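Local coordinates for putative carbohydrate binding protein (Pseudomonas aeruginosa, PDB 3QEC) that probably binds carbohydrates, having been linked to heparin and suramin binding, with a possible part in sugar transport and biofilm formation, at residues Y60-A69 with I126-K134; K41-P51 with Y87-G97. All coordinates share one frame; numbering follows the deposited sequence.

Contact 1: Y60-A69 with I126-K134; sequences YAKFGNLDAA and ITEGGTVTK
Asp67 and Gly130 form a single beta bridge, their CA atoms 4.3 Å apart, where the loop leaving helix 54-63 runs along strand 125-138, an edge strand of a four-stranded antiparallel sheet. Backbone bonds run from Thr131 N to Leu66 O and from Ala68 N to Gly129 O. Nearer the helix, side chains take over. Thr131 places OG1 between its own N and carbonyl carbon (chi1 57°), where it donates to Phe63 O at 2.7 Å, from above the carbonyl plane, and accepts the N-H of Leu66 at 2.9 Å in a nearly straight bond. Thr133 OG1 donates to Gly64 O and is also bonded to Ser112 of the adjacent strand. The methyl of Thr133 lies over one face of the Tyr60 ring, offset toward the rim, with Thr133 CG2 3.8 Å from the ring centroid, a CH-pi contact. Asp67 turns elsewhere, forming a salt bridge with Arg150. The amide of Asn65 grips both polar backbone atoms of Thr133: OD1 accepts the N-H of Thr133, which comes from above the plane of the Asn65 carbonyl group, while ND2 reaches Thr133 O at 3.1 Å, on a lone pair and within the amide plane.

Contact 2: K41-P51 with Y87-G97; sequences KGTNTKVALEP and YVREATTDQNG
Thr93 turns OG1 into the position between its backbone N and carbonyl carbon (chi1 66°), facing residues 42-45, while Lys46 and Glu90 extend beyond CG and bring their chains together on one face of the strand pair. Thr93 OG1 donates to Gly42 O and receives the N-H of Thr45 at 3.0 Å, nearly straight at 171°; the backbone N of Thr93 returns a bond to Thr45 O. One residue thus holds the loop by both its hydroxyl and its main chain.

Strands 46-51 and 89-92 continue antiparallel, with Val47-Ala91 and Leu49-Arg89 as hydrogen-bonded pairs and Lys46-Thr92 and Ala48-Glu90 as non-hydrogen-bonded ones. The aliphatic chain of Lys46 crosses that of Glu90 at a slant and passes OE2: Lys46 CD lies 3.4 Å from Glu90 OE2, and the salt bridge from Lys46 NZ to Glu90 OE2 is long, 3.8 Å. On the other face Val47 CG2 meets Thr93 CG2 at 3.7 Å, while Leu49 packs on Ile26 and Phe101 in the interior.

At the last residue of strand 46-51, Pro51 CD rests 3.8 Å from Tyr87 CB, just before strand 89-92. A water donates to Leu49 O and Tyr87 O and accepts from Arg89 NH1, meeting the guanidinium at its edge and in plane. At the far end Thr43 CG2 touches Gln95 O at 3.3 Å, beside a type I turn from Asp94 to Gly97. Asp94 OD1 accepts the N-H of Asn96 within that turn, and the carboxylate of Asp94 also forms a salt bridge with Arg98. The whole is an antiparallel pairing at the edge of a sheet, with strand 89-92 bordering strand 46-51, followed by an Asx turn inside a type I beta turn that leads into strand 98-104 of the second sheet.

In the fold
From the N terminus, residues 41-51 come first and lead into helix 54-63, whose end begins contact 1. Residues 87-97 then return to strand 46-51, closing the loop of contact 2 around the helix and the 60-69 segment. Only later does 126-134 arrive, after strand 107-120, to close contact 1, so the two contacts cross along the chain. Both reach one antiparallel sheet ordered 89-92, 46-51, 107-120, 125-138: contact 2 pairs the first two strands, and contact 1 lays the loop after the helix along the last. A probable hydrogen bond, Tyr60 OH to Glu50 OE2 at 2.6 Å, joins them directly.

Contact 1: Y60-A69 with I126-K134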
loop_
_atom_site.group_PDB
_atom_site.type_symbol
_atom_site.label_atom_id
_atom_site.label_comp_id
_atom_site.label_asym_id
_atom_site.label_seq_id
_atom_site.Cartn_x
_atom_site.Cartn_y
_atom_site.Cartn_z
ATOM N N TYR A 60 2.908 -3.694 8.386
ATOM C CA TYR A 60 2.045 -2.550 8.095
ATOM C C TYR A 60 1.548 -1.820 9.364
ATOM O O TYR A 60 1.270 -0.620 9.293
ATOM C CB TYR A 60 0.892 -2.956 7.170
ATOM C CG TYR A 60 1.365 -3.194 5.746
ATOM C CD1 TYR A 60 2.126 -2.243 5.075
ATOM C CD2 TYR A 60 1.023 -4.354 5.060
ATOM C CE1 TYR A 60 2.563 -2.455 3.771
ATOM C CE2 TYR A 60 1.437 -4.567 3.746
ATOM C CZ TYR A 60 2.210 -3.615 3.107
ATOM O OH TYR A 60 2.627 -3.806 1.813
ATOM N N ALA A 61 1.501 -2.497 10.525
ATOM C CA ALA A 61 1.141 -1.830 11.776
ATOM C C ALA A 61 2.180 -0.756 12.120
ATOM O O ALA A 61 1.807 0.352 12.504
ATOM C CB ALA A 61 1.040 -2.839 12.914
ATOM N N LYS A 62 3.480 -1.067 11.940
ATOM C CA LYS A 62 4.540 -0.118 12.262
ATOM C C LYS A 62 4.861 0.837 11.077
ATOM O O LYS A 62 5.206 1.984 11.351
ATOM C CB LYS A 62 5.818 -0.847 12.752
ATOM N N PHE A 63 4.735 0.409 9.786
ATOM C CA PHE A 63 5.154 1.284 8.675
ATOM C C PHE A 63 4.117 1.547 7.565
ATOM O O PHE A 63 4.433 2.272 6.616
ATOM C CB PHE A 63 6.428 0.710 8.005
ATOM C CG PHE A 63 7.529 0.329 8.967
ATOM C CD1 PHE A 63 8.346 1.304 9.542
ATOM C CD2 PHE A 63 7.725 -1.000 9.332
ATOM C CE1 PHE A 63 9.345 0.953 10.462
ATOM C CE2 PHE A 63 8.717 -1.349 10.257
ATOM C CZ PHE A 63 9.524 -0.370 10.815
ATOM N N GLY A 64 2.919 0.997 7.689
ATOM C CA GLY A 64 1.892 1.074 6.653
ATOM C C GLY A 64 1.067 2.335 6.519
ATOM O O GLY A 64 0.570 2.613 5.423
ATOM N N ASN A 65 0.864 3.077 7.628
ATOM C CA ASN A 65 0.081 4.320 7.624
ATOM C C ASN A 65 0.843 5.366 8.439
ATOM O O ASN A 65 0.349 5.894 9.433
ATOM C CB ASN A 65 -1.344 4.078 8.153
ATOM C CG ASN A 65 -2.231 3.318 7.192
ATOM O OD1 ASN A 65 -2.697 3.857 6.176
ATOM N ND2 ASN A 65 -2.505 2.050 7.508
ATOM N N LEU A 66 2.070 5.657 7.996
ATOM C CA LEU A 66 2.995 6.514 8.710
ATOM C C LEU A 66 3.415 7.717 7.886
ATOM O O LEU A 66 3.948 7.567 6.778
ATOM C CB LEU A 66 4.230 5.648 9.099
ATOM C CG LEU A 66 5.418 6.298 9.844
ATOM C CD1 LEU A 66 4.991 6.953 11.155
ATOM C CD2 LEU A 66 6.533 5.283 10.069
ATOM N N ASP A 67 3.214 8.917 8.465
ATOM C CA ASP A 67 3.632 10.201 7.886
ATOM C C ASP A 67 5.161 10.259 7.869
ATOM O O ASP A 67 5.795 9.786 8.817
ATOM C CB ASP A 67 3.041 11.381 8.686
ATOM C CG ASP A 67 1.554 11.632 8.466
ATOM O OD1 ASP A 67 0.992 11.087 7.494
ATOM O OD2 ASP A 67 0.952 12.367 9.271
ATOM N N ALA A 68 5.753 10.787 6.777
ATOM C CA ALA A 68 7.204 10.927 6.624
ATOM C C ALA A 68 7.802 11.845 7.713
ATOM O O ALA A 68 8.938 11.620 8.143
ATOM C CB ALA A 68 7.530 11.477 5.248
ATOM N N ALA A 69 7.033 12.854 8.175
ATOM C CA ALA A 69 7.488 13.779 9.226
ATOM C C ALA A 69 7.562 13.096 10.598
ATOM O O ALA A 69 8.386 13.484 11.432
ATOM C CB ALA A 69 6.561 14.985 9.307
ATOM N N ILE A 126 9.516 21.435 3.940
ATOM C CA ILE A 126 8.843 20.416 4.740
ATOM C C ILE A 126 8.545 19.235 3.837
ATOM O O ILE A 126 8.198 19.446 2.672
ATOM C CB ILE A 126 7.519 21.020 5.346
ATOM C CG1 ILE A 126 7.708 22.399 6.039
ATOM C CG2 ILE A 126 6.728 20.039 6.214
ATOM C CD1 ILE A 126 8.678 22.497 7.262
ATOM N N THR A 127 8.669 18.000 4.352
ATOM C CA THR A 127 8.284 16.802 3.590
ATOM C C THR A 127 6.905 16.392 4.105
ATOM O O THR A 127 6.705 16.262 5.321
ATOM C CB THR A 127 9.340 15.694 3.640
ATOM O OG1 THR A 127 10.534 16.205 3.048
ATOM C CG2 THR A 127 8.907 14.448 2.886
ATOM N N GLU A 128 5.942 16.293 3.181
ATOM C CA GLU A 128 4.556 15.970 3.500
ATOM C C GLU A 128 4.190 14.576 2.972
ATOM O O GLU A 128 4.903 14.021 2.135
ATOM C CB GLU A 128 3.617 17.048 2.930
ATOM C CG GLU A 128 3.776 18.411 3.581
ATOM C CD GLU A 128 2.479 19.159 3.788
ATOM O OE1 GLU A 128 1.738 18.808 4.731
ATOM O OE2 GLU A 128 2.199 20.099 3.011
ATOM N N GLY A 129 3.094 14.026 3.480
ATOM C CA GLY A 129 2.610 12.705 3.089
ATOM C C GLY A 129 3.330 11.575 3.793
ATOM O O GLY A 129 3.942 11.769 4.851
ATOM N N GLY A 130 3.239 10.392 3.201
ATOM C CA GLY A 130 3.833 9.174 3.736
ATOM C C GLY A 130 3.190 7.933 3.163
ATOM O O GLY A 130 2.757 7.933 2.005
ATOM N N THR A 131 3.126 6.865 3.973
ATOM C CA THR A 131 2.558 5.580 3.554
ATOM C C THR A 131 1.070 5.519 3.880
ATOM O O THR A 131 0.608 6.142 4.849
ATOM C CB THR A 131 3.315 4.387 4.187
ATOM O OG1 THR A 131 3.289 4.511 5.609
ATOM C CG2 THR A 131 4.762 4.283 3.717
ATOM N N VAL A 132 0.321 4.778 3.047
ATOM C CA VAL A 132 -1.112 4.539 3.213
ATOM C C VAL A 132 -1.374 3.067 2.801
ATOM O O VAL A 132 -0.913 2.622 1.744
ATOM C CB VAL A 132 -2.030 5.585 2.506
ATOM C CG1 VAL A 132 -1.724 5.719 1.006
ATOM C CG2 VAL A 132 -3.517 5.300 2.761
ATOM N N THR A 133 -2.042 2.305 3.694
ATOM C CA THR A 133 -2.328 0.876 3.521
ATOM C C THR A 133 -3.752 0.561 3.982
ATOM O O THR A 133 -4.149 0.951 5.083
ATOM C CB THR A 133 -1.283 0.053 4.318
ATOM O OG1 THR A 133 0.038 0.426 3.902
ATOM C CG2 THR A 133 -1.480 -1.453 4.210
ATOM N N LYS A 134 -4.505 -0.171 3.141
ATOM C CA LYS A 134 -5.877 -0.610 3.425
ATOM C C LYS A 134 -6.034 -2.110 3.152
ATOM O O LYS A 134 -5.214 -2.706 2.426
ATOM C CB LYS A 134 -6.887 0.185 2.559
ATOM C CG LYS A 134 -6.990 1.682 2.878
ATOM C CD LYS A 134 -7.859 1.951 4.101
ATOM C CE LYS A 134 -7.820 3.388 4.530
ATOM N NZ LYS A 134 -8.766 3.632 5.639
#

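Contact 2: K41-P51 with Y87-G97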
loop_
_atom_site.group_PDB
_atom_site.type_symbol
_atom_site.label_atom_id
_atom_site.label_comp_id
_atom_site.label_asym_id
_atom_site.label_seq_id
_atom_site.Cartn_x
_atom_site.Cartn_y
_atom_site.Cartn_z
ATOM N N LYS A 41 -2.910 14.404 -5.362
ATOM C CA LYS A 41 -3.106 13.144 -6.096
ATOM C C LYS A 41 -1.760 12.445 -6.297
ATOM O O LYS A 41 -0.745 13.115 -6.518
ATOM C CB LYS A 41 -3.786 13.388 -7.463
ATOM C CG LYS A 41 -5.243 13.827 -7.348
ATOM C CD LYS A 41 -5.907 13.914 -8.709
ATOM C CE LYS A 41 -7.283 14.538 -8.664
ATOM N NZ LYS A 41 -7.835 14.747 -10.034
ATOM N N GLY A 42 -1.760 11.120 -6.214
ATOM C CA GLY A 42 -0.555 10.326 -6.421
ATOM C C GLY A 42 -0.424 9.896 -7.864
ATOM O O GLY A 42 -0.987 8.873 -8.253
ATOM N N THR A 43 0.294 10.688 -8.673
ATOM C CA THR A 43 0.466 10.429 -10.097
ATOM C C THR A 43 1.761 9.653 -10.355
ATOM O O THR A 43 2.763 9.911 -9.692
ATOM C CB THR A 43 0.423 11.744 -10.882
ATOM O OG1 THR A 43 1.562 12.538 -10.542
ATOM C CG2 THR A 43 -0.860 12.531 -10.634
ATOM N N ASN A 44 1.730 8.691 -11.311
ATOM C CA ASN A 44 2.857 7.832 -11.710
ATOM C C ASN A 44 3.566 7.216 -10.465
ATOM O O ASN A 44 4.789 7.120 -10.408
ATOM C CB ASN A 44 3.824 8.613 -12.613
ATOM C CG ASN A 44 4.808 7.775 -13.391
ATOM O OD1 ASN A 44 6.012 8.055 -13.386
ATOM N ND2 ASN A 44 4.326 6.757 -14.108
ATOM N N THR A 45 2.757 6.775 -9.489
ATOM C CA THR A 45 3.168 6.204 -8.205
ATOM C C THR A 45 2.846 4.714 -8.171
ATOM O O THR A 45 1.756 4.312 -8.586
ATOM C CB THR A 45 2.461 6.973 -7.064
ATOM O OG1 THR A 45 2.817 8.354 -7.161
ATOM C CG2 THR A 45 2.829 6.464 -5.688
ATOM N N LYS A 46 3.808 3.899 -7.680
ATOM C CA LYS A 46 3.651 2.454 -7.567
ATOM C C LYS A 46 2.716 2.098 -6.410
ATOM O O LYS A 46 2.787 2.705 -5.335
ATOM C CB LYS A 46 5.011 1.757 -7.407
ATOM C CG LYS A 46 5.758 1.632 -8.723
ATOM C CD LYS A 46 7.063 0.866 -8.574
ATOM C CE LYS A 46 7.859 0.838 -9.857
ATOM N NZ LYS A 46 9.119 0.060 -9.713
ATOM N N VAL A 47 1.812 1.136 -6.664
ATOM C CA VAL A 47 0.816 0.593 -5.722
ATOM C C VAL A 47 1.043 -0.925 -5.640
ATOM O O VAL A 47 1.153 -1.578 -6.670
ATOM C CB VAL A 47 -0.656 0.955 -6.126
ATOM C CG1 VAL A 47 -1.670 0.338 -5.170
ATOM C CG2 VAL A 47 -0.857 2.463 -6.206
ATOM N N ALA A 48 1.156 -1.462 -4.429
ATOM C CA ALA A 48 1.375 -2.889 -4.177
ATOM C C ALA A 48 0.105 -3.565 -3.663
ATOM O O ALA A 48 -0.636 -2.986 -2.858
ATOM C CB ALA A 48 2.502 -3.080 -3.167
ATOM N N LEU A 49 -0.122 -4.805 -4.112
ATOM C CA LEU A 49 -1.255 -5.626 -3.682
ATOM C C LEU A 49 -0.713 -7.019 -3.339
ATOM O O LEU A 49 -0.130 -7.675 -4.205
ATOM C CB LEU A 49 -2.329 -5.663 -4.789
ATOM C CG LEU A 49 -3.552 -6.524 -4.541
ATOM C CD1 LEU A 49 -4.600 -5.755 -3.785
ATOM C CD2 LEU A 49 -4.114 -7.018 -5.845
ATOM N N GLU A 50 -0.830 -7.435 -2.068
ATOM C CA GLU A 50 -0.273 -8.712 -1.605
ATOM C C GLU A 50 -1.177 -9.431 -0.581
ATOM O O GLU A 50 -1.986 -8.756 0.051
ATOM C CB GLU A 50 1.109 -8.467 -0.975
ATOM C CG GLU A 50 1.121 -7.614 0.289
ATOM C CD GLU A 50 2.532 -7.352 0.765
ATOM O OE1 GLU A 50 3.250 -8.333 1.069
ATOM O OE2 GLU A 50 2.947 -6.173 0.761
ATOM N N PRO A 51 -1.017 -10.775 -0.363
ATOM C CA PRO A 51 -1.849 -11.468 0.650
ATOM C C PRO A 51 -1.799 -10.818 2.047
ATOM O O PRO A 51 -0.721 -10.412 2.489
ATOM C CB PRO A 51 -1.241 -12.883 0.690
ATOM C CG PRO A 51 -0.609 -13.062 -0.657
ATOM C CD PRO A 51 -0.085 -11.718 -1.035
ATOM N N TYR A 87 4.660 -13.160 -4.304
ATOM C CA TYR A 87 3.225 -12.997 -4.055
ATOM C C TYR A 87 2.732 -11.549 -4.245
ATOM O O TYR A 87 1.529 -11.311 -4.160
ATOM C CB TYR A 87 2.899 -13.451 -2.620
ATOM C CG TYR A 87 3.187 -14.917 -2.390
ATOM C CD1 TYR A 87 2.263 -15.895 -2.755
ATOM C CD2 TYR A 87 4.384 -15.331 -1.810
ATOM C CE1 TYR A 87 2.531 -17.251 -2.558
ATOM C CE2 TYR A 87 4.665 -16.685 -1.618
ATOM C CZ TYR A 87 3.738 -17.641 -2.000
ATOM O OH TYR A 87 4.008 -18.971 -1.796
ATOM N N VAL A 88 3.647 -10.592 -4.490
ATOM C CA VAL A 88 3.336 -9.171 -4.626
ATOM C C VAL A 88 2.992 -8.839 -6.063
ATOM O O VAL A 88 3.767 -9.137 -6.967
ATOM C CB VAL A 88 4.496 -8.268 -4.100
ATOM C CG1 VAL A 88 4.175 -6.784 -4.268
ATOM C CG2 VAL A 88 4.812 -8.579 -2.638
ATOM N N ARG A 89 1.826 -8.206 -6.263
ATOM C CA ARG A 89 1.350 -7.688 -7.545
ATOM C C ARG A 89 1.511 -6.176 -7.499
ATOM O O ARG A 89 1.451 -5.588 -6.419
ATOM C CB ARG A 89 -0.096 -8.108 -7.821
ATOM C CG ARG A 89 -0.212 -9.528 -8.307
ATOM C CD ARG A 89 -1.637 -10.013 -8.208
ATOM N NE ARG A 89 -1.801 -11.345 -8.786
ATOM C CZ ARG A 89 -1.791 -12.462 -8.073
ATOM N NH1 ARG A 89 -1.624 -12.414 -6.757
ATOM N NH2 ARG A 89 -1.944 -13.639 -8.670
ATOM N N GLU A 90 1.734 -5.546 -8.646
ATOM C CA GLU A 90 2.035 -4.124 -8.695
ATOM C C GLU A 90 1.352 -3.402 -9.855
ATOM O O GLU A 90 1.222 -3.955 -10.942
ATOM C CB GLU A 90 3.554 -3.992 -8.846
ATOM C CG GLU A 90 4.155 -2.670 -8.435
ATOM C CD GLU A 90 5.663 -2.707 -8.552
ATOM O OE1 GLU A 90 6.306 -3.234 -7.614
ATOM O OE2 GLU A 90 6.194 -2.285 -9.608
ATOM N N ALA A 91 0.949 -2.152 -9.615
ATOM C CA ALA A 91 0.359 -1.253 -10.599
ATOM C C ALA A 91 0.905 0.145 -10.390
ATOM O O ALA A 91 1.228 0.501 -9.263
ATOM C CB ALA A 91 -1.156 -1.246 -10.474
ATOM N N THR A 92 1.021 0.927 -11.466
ATOM C CA THR A 92 1.442 2.327 -11.428
ATOM C C THR A 92 0.209 3.192 -11.718
ATOM O O THR A 92 -0.504 2.922 -12.693
ATOM C CB THR A 92 2.589 2.589 -12.444
ATOM O OG1 THR A 92 3.713 1.780 -12.109
ATOM C CG2 THR A 92 3.017 4.046 -12.491
ATOM N N THR A 93 -0.038 4.227 -10.883
ATOM C CA THR A 93 -1.162 5.145 -11.078
ATOM C C THR A 93 -0.911 5.996 -12.317
ATOM O O THR A 93 0.247 6.187 -12.693
ATOM C CB THR A 93 -1.389 6.034 -9.848
ATOM O OG1 THR A 93 -0.270 6.898 -9.685
ATOM C CG2 THR A 93 -1.670 5.240 -8.554
ATOM N N ASP A 94 -1.982 6.518 -12.944
ATOM C CA ASP A 94 -1.853 7.373 -14.126
ATOM C C ASP A 94 -1.718 8.858 -13.716
ATOM O O ASP A 94 -1.432 9.170 -12.556
ATOM C CB ASP A 94 -3.026 7.162 -15.119
ATOM C CG ASP A 94 -4.438 7.465 -14.633
ATOM O OD1 ASP A 94 -4.593 8.284 -13.702
ATOM O OD2 ASP A 94 -5.393 6.911 -15.216
ATOM N N GLN A 95 -1.936 9.762 -14.681
ATOM C CA GLN A 95 -1.857 11.215 -14.527
ATOM C C GLN A 95 -2.974 11.773 -13.588
ATOM O O GLN A 95 -2.892 12.934 -13.177
ATOM C CB GLN A 95 -1.879 11.913 -15.915
ATOM C CG GLN A 95 -2.992 11.464 -16.911
ATOM C CD GLN A 95 -2.877 10.065 -17.535
ATOM O OE1 GLN A 95 -1.790 9.471 -17.691
ATOM N NE2 GLN A 95 -4.017 9.508 -17.923
ATOM N N ASN A 96 -3.977 10.945 -13.214
ATOM C CA ASN A 96 -5.075 11.374 -12.341
ATOM C C ASN A 96 -5.140 10.581 -11.035
ATOM O O ASN A 96 -6.134 10.678 -10.309
ATOM C CB ASN A 96 -6.408 11.280 -13.076
ATOM C CG ASN A 96 -6.554 12.313 -14.159
ATOM O OD1 ASN A 96 -6.447 12.001 -15.346
ATOM N ND2 ASN A 96 -6.799 13.569 -13.774
ATOM N N GLY A 97 -4.083 9.833 -10.737
ATOM C CA GLY A 97 -3.990 9.032 -9.521
ATOM C C GLY A 97 -4.799 7.748 -9.532
ATOM O O GLY A 97 -4.980 7.130 -8.478
HETATM O O HOH W 1 -0.923 -10.409 -4.825
#